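Long-range contact in DnaJ-like protein MG200 (PDB 4DCZ), which is a terminal organelle protein of Mycoplasma genitalium whose aromatic- and glycine-rich (EAGR) box is probably involved in gliding motility: residues Asp45-Tyr55 with Trp66-Trp76. Residues are numbered along the deposited sequence; the frame is centred on the assembly and turned at random.
Sequences DWEALVGDTRY and WKGYFDEQGKW
Y55 and K67 bring the two backbones together, their CA atoms 5.4 Å apart, whereas W46 and F70, at 8.5 Å, are spaced by the rings that lie between the two segments. At the close end K67 N donates to Y55 O over 2.8 Å. The K67 side chain bends at its third torsion (-104°), bringing NZ to T53 O at 3.0 Å, nearly in line with the C=O.

W46 is the hub of the aromatic cluster. F70 turns an edge to its indole, CD2 sitting over one face, 3.8 Å from W46 CE2, with the planes nearly perpendicular (87°). W46 in turn presents its own edge to W66: CE3 lies over a face of that ring, 3.7 Å from W66 CZ2. W76 reaches the six-membered ring of W46 in an offset edge-to-face pair. A chi1 of 176° swings the W76 indole away from its own backbone N and lays it between the edge of Y55 on one face, with Y55 CD1 3.6 Å from W76 NE1, and the G68-Y69 backbone on the other. L49 adds an aliphatic contact to the cluster: its CB lies at the edge of W66, and its CD1 touches both F70 CZ and W76 CZ3, over a face of the W76 ring.

These interlocked rings form the hydrophobic centre of the EAGR box, joining helix 43-47 and the turns after it to strand 64-70 of the antiparallel sheet. V41 of strand 40-42 packs on W46 and F70, W78 of strand 76-78 meets W76 edge-to-face, and F70 of the second subunit packs against W46.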
# COMPACT_ATOMS: atom_id res chain seq x y z
N ASP A 45 9.35 5.89 -3.37
CA ASP A 45 8.86 6.02 -2.02
C ASP A 45 9.19 4.73 -1.25
O ASP A 45 9.58 4.78 -0.05
CB ASP A 45 7.36 6.34 -2.01
CG ASP A 45 7.06 7.77 -2.48
OD1 ASP A 45 7.66 8.75 -1.95
OD2 ASP A 45 6.16 7.90 -3.35
N TRP A 46 9.09 3.60 -1.94
CA TRP A 46 9.40 2.32 -1.30
C TRP A 46 10.90 2.01 -1.27
O TRP A 46 11.41 1.51 -0.27
CB TRP A 46 8.74 1.14 -2.00
CG TRP A 46 7.26 1.04 -1.99
CD1 TRP A 46 6.43 1.53 -2.94
CD2 TRP A 46 6.43 0.31 -1.08
NE1 TRP A 46 5.14 1.18 -2.67
CE2 TRP A 46 5.11 0.43 -1.54
CE3 TRP A 46 6.68 -0.42 0.08
CZ2 TRP A 46 4.03 -0.15 -0.87
CZ3 TRP A 46 5.61 -1.02 0.73
CH2 TRP A 46 4.30 -0.88 0.25
N GLU A 47 11.61 2.24 -2.36
CA GLU A 47 12.99 1.82 -2.39
C GLU A 47 13.82 2.60 -1.37
O GLU A 47 14.78 2.07 -0.81
CB GLU A 47 13.57 1.98 -3.75
CG GLU A 47 12.91 1.09 -4.77
CD GLU A 47 13.39 -0.32 -4.72
OE1 GLU A 47 14.63 -0.52 -4.90
OE2 GLU A 47 12.55 -1.24 -4.55
N ALA A 48 13.46 3.83 -1.08
CA ALA A 48 14.24 4.59 -0.11
C ALA A 48 14.25 3.81 1.22
O ALA A 48 15.24 3.82 1.97
CB ALA A 48 13.69 6.00 0.05
N LEU A 49 13.18 3.07 1.45
CA LEU A 49 13.01 2.39 2.71
C LEU A 49 13.62 0.98 2.74
O LEU A 49 13.79 0.41 3.82
CB LEU A 49 11.53 2.25 3.05
CG LEU A 49 10.65 3.50 2.96
CD1 LEU A 49 9.18 3.08 3.04
CD2 LEU A 49 10.99 4.50 4.04
N VAL A 50 13.93 0.40 1.58
CA VAL A 50 14.54 -0.93 1.58
C VAL A 50 15.84 -0.91 2.40
O VAL A 50 16.66 -0.00 2.29
CB VAL A 50 14.81 -1.44 0.16
CG1 VAL A 50 15.55 -2.72 0.19
CG2 VAL A 50 13.50 -1.64 -0.55
N GLY A 51 16.02 -1.91 3.25
CA GLY A 51 17.24 -2.05 4.03
C GLY A 51 17.23 -1.30 5.35
O GLY A 51 18.21 -1.35 6.10
N ASP A 52 16.13 -0.60 5.63
CA ASP A 52 16.08 0.29 6.77
C ASP A 52 15.19 -0.42 7.72
O ASP A 52 14.01 -0.54 7.47
CB ASP A 52 15.52 1.65 6.36
CG ASP A 52 15.22 2.58 7.55
OD1 ASP A 52 15.14 2.11 8.72
OD2 ASP A 52 15.00 3.80 7.29
N THR A 53 15.75 -0.87 8.83
CA THR A 53 15.08 -1.87 9.63
C THR A 53 13.91 -1.28 10.44
O THR A 53 13.17 -2.03 11.09
CB THR A 53 16.07 -2.56 10.54
OG1 THR A 53 16.69 -1.56 11.32
CG2 THR A 53 17.13 -3.36 9.73
N ARG A 54 13.73 0.04 10.40
CA ARG A 54 12.47 0.59 10.91
C ARG A 54 11.29 0.06 10.11
O ARG A 54 10.22 -0.09 10.66
CB ARG A 54 12.39 2.12 10.83
CG ARG A 54 12.91 2.91 12.04
CD ARG A 54 14.37 3.37 11.82
NE ARG A 54 14.57 3.96 10.49
CZ ARG A 54 14.29 5.22 10.17
NH1 ARG A 54 13.83 6.07 11.09
NH2 ARG A 54 14.49 5.65 8.94
N TYR A 55 11.47 -0.19 8.82
CA TYR A 55 10.36 -0.42 7.88
C TYR A 55 10.21 -1.85 7.38
O TYR A 55 9.18 -2.21 6.78
CB TYR A 55 10.53 0.52 6.69
CG TYR A 55 10.52 1.96 7.15
CD1 TYR A 55 9.38 2.53 7.64
CD2 TYR A 55 11.66 2.72 7.16
CE1 TYR A 55 9.35 3.82 8.10
CE2 TYR A 55 11.64 4.03 7.62
CZ TYR A 55 10.46 4.56 8.09
OH TYR A 55 10.36 5.85 8.58
N TRP A 66 8.28 -6.44 4.64
CA TRP A 66 7.88 -5.11 5.06
C TRP A 66 7.10 -5.16 6.34
O TRP A 66 6.32 -6.06 6.50
CB TRP A 66 6.98 -4.49 4.01
CG TRP A 66 7.67 -4.19 2.74
CD1 TRP A 66 7.62 -4.91 1.57
CD2 TRP A 66 8.53 -3.09 2.50
NE1 TRP A 66 8.40 -4.28 0.62
CE2 TRP A 66 8.97 -3.17 1.18
CE3 TRP A 66 8.99 -2.05 3.29
CZ2 TRP A 66 9.82 -2.26 0.64
CZ3 TRP A 66 9.84 -1.11 2.74
CH2 TRP A 66 10.24 -1.22 1.43
N LYS A 67 7.26 -4.16 7.19
CA LYS A 67 6.47 -4.09 8.41
C LYS A 67 5.23 -3.14 8.28
O LYS A 67 4.39 -3.02 9.22
CB LYS A 67 7.39 -3.69 9.58
CG LYS A 67 8.39 -4.78 9.97
CD LYS A 67 9.13 -4.47 11.32
CE LYS A 67 10.59 -3.98 11.17
NZ LYS A 67 11.39 -4.04 12.47
N GLY A 68 5.11 -2.52 7.12
CA GLY A 68 3.97 -1.66 6.86
C GLY A 68 3.75 -1.44 5.37
O GLY A 68 4.19 -2.26 4.56
N TYR A 69 3.09 -0.34 5.01
CA TYR A 69 2.84 0.04 3.61
C TYR A 69 2.27 1.44 3.48
O TYR A 69 1.75 2.04 4.44
CB TYR A 69 1.84 -0.92 2.98
CG TYR A 69 0.55 -0.96 3.71
CD1 TYR A 69 -0.51 -0.22 3.30
CD2 TYR A 69 0.40 -1.72 4.85
CE1 TYR A 69 -1.73 -0.24 4.01
CE2 TYR A 69 -0.82 -1.76 5.57
CZ TYR A 69 -1.86 -1.01 5.14
OH TYR A 69 -3.03 -1.01 5.78
N PHE A 70 2.29 1.95 2.27
CA PHE A 70 1.65 3.21 2.03
C PHE A 70 0.19 3.02 1.76
O PHE A 70 -0.19 2.09 1.04
CB PHE A 70 2.26 3.84 0.83
CG PHE A 70 3.66 4.27 1.06
CD1 PHE A 70 3.92 5.43 1.73
CD2 PHE A 70 4.69 3.54 0.61
CE1 PHE A 70 5.21 5.87 1.92
CE2 PHE A 70 5.99 3.98 0.83
CZ PHE A 70 6.23 5.13 1.47
N ASP A 71 -0.62 3.90 2.34
CA ASP A 71 -2.08 3.83 2.28
C ASP A 71 -2.56 4.69 1.14
O ASP A 71 -1.74 5.30 0.46
CB ASP A 71 -2.75 4.21 3.65
CG ASP A 71 -2.76 5.72 3.95
OD1 ASP A 71 -2.04 6.47 3.24
OD2 ASP A 71 -3.48 6.15 4.92
N GLU A 72 -3.87 4.76 0.93
CA GLU A 72 -4.40 5.50 -0.22
C GLU A 72 -3.89 6.95 -0.21
O GLU A 72 -3.50 7.49 -1.24
CB GLU A 72 -5.91 5.43 -0.17
CG GLU A 72 -6.68 6.09 -1.30
CD GLU A 72 -8.19 6.05 -1.00
OE1 GLU A 72 -8.50 5.67 0.15
OE2 GLU A 72 -9.05 6.38 -1.89
N GLN A 73 -3.79 7.54 0.97
CA GLN A 73 -3.27 8.91 1.14
C GLN A 73 -1.76 9.04 0.82
O GLN A 73 -1.27 10.14 0.55
CB GLN A 73 -3.55 9.44 2.57
CG GLN A 73 -5.06 9.76 2.88
CD GLN A 73 -5.97 8.49 2.80
OE1 GLN A 73 -6.94 8.47 2.03
NE2 GLN A 73 -5.67 7.46 3.61
N GLY A 74 -1.03 7.95 0.84
CA GLY A 74 0.41 8.05 0.79
C GLY A 74 1.02 8.07 2.18
O GLY A 74 2.24 8.28 2.34
N LYS A 75 0.21 7.84 3.21
CA LYS A 75 0.75 7.77 4.55
C LYS A 75 1.24 6.38 4.79
O LYS A 75 0.65 5.43 4.32
CB LYS A 75 -0.32 8.08 5.58
CG LYS A 75 0.19 8.17 7.00
CD LYS A 75 -0.98 8.53 7.93
CE LYS A 75 -0.78 7.99 9.36
NZ LYS A 75 -1.90 8.45 10.24
N TRP A 76 2.30 6.25 5.54
CA TRP A 76 2.79 4.92 5.85
C TRP A 76 2.01 4.37 7.03
O TRP A 76 1.87 5.05 8.02
CB TRP A 76 4.25 5.01 6.18
CG TRP A 76 4.84 3.75 6.59
CD1 TRP A 76 5.16 3.38 7.84
CD2 TRP A 76 5.26 2.70 5.74
NE1 TRP A 76 5.76 2.14 7.83
CE2 TRP A 76 5.83 1.72 6.54
CE3 TRP A 76 5.22 2.51 4.38
CZ2 TRP A 76 6.31 0.55 6.04
CZ3 TRP A 76 5.73 1.35 3.87
CH2 TRP A 76 6.25 0.38 4.70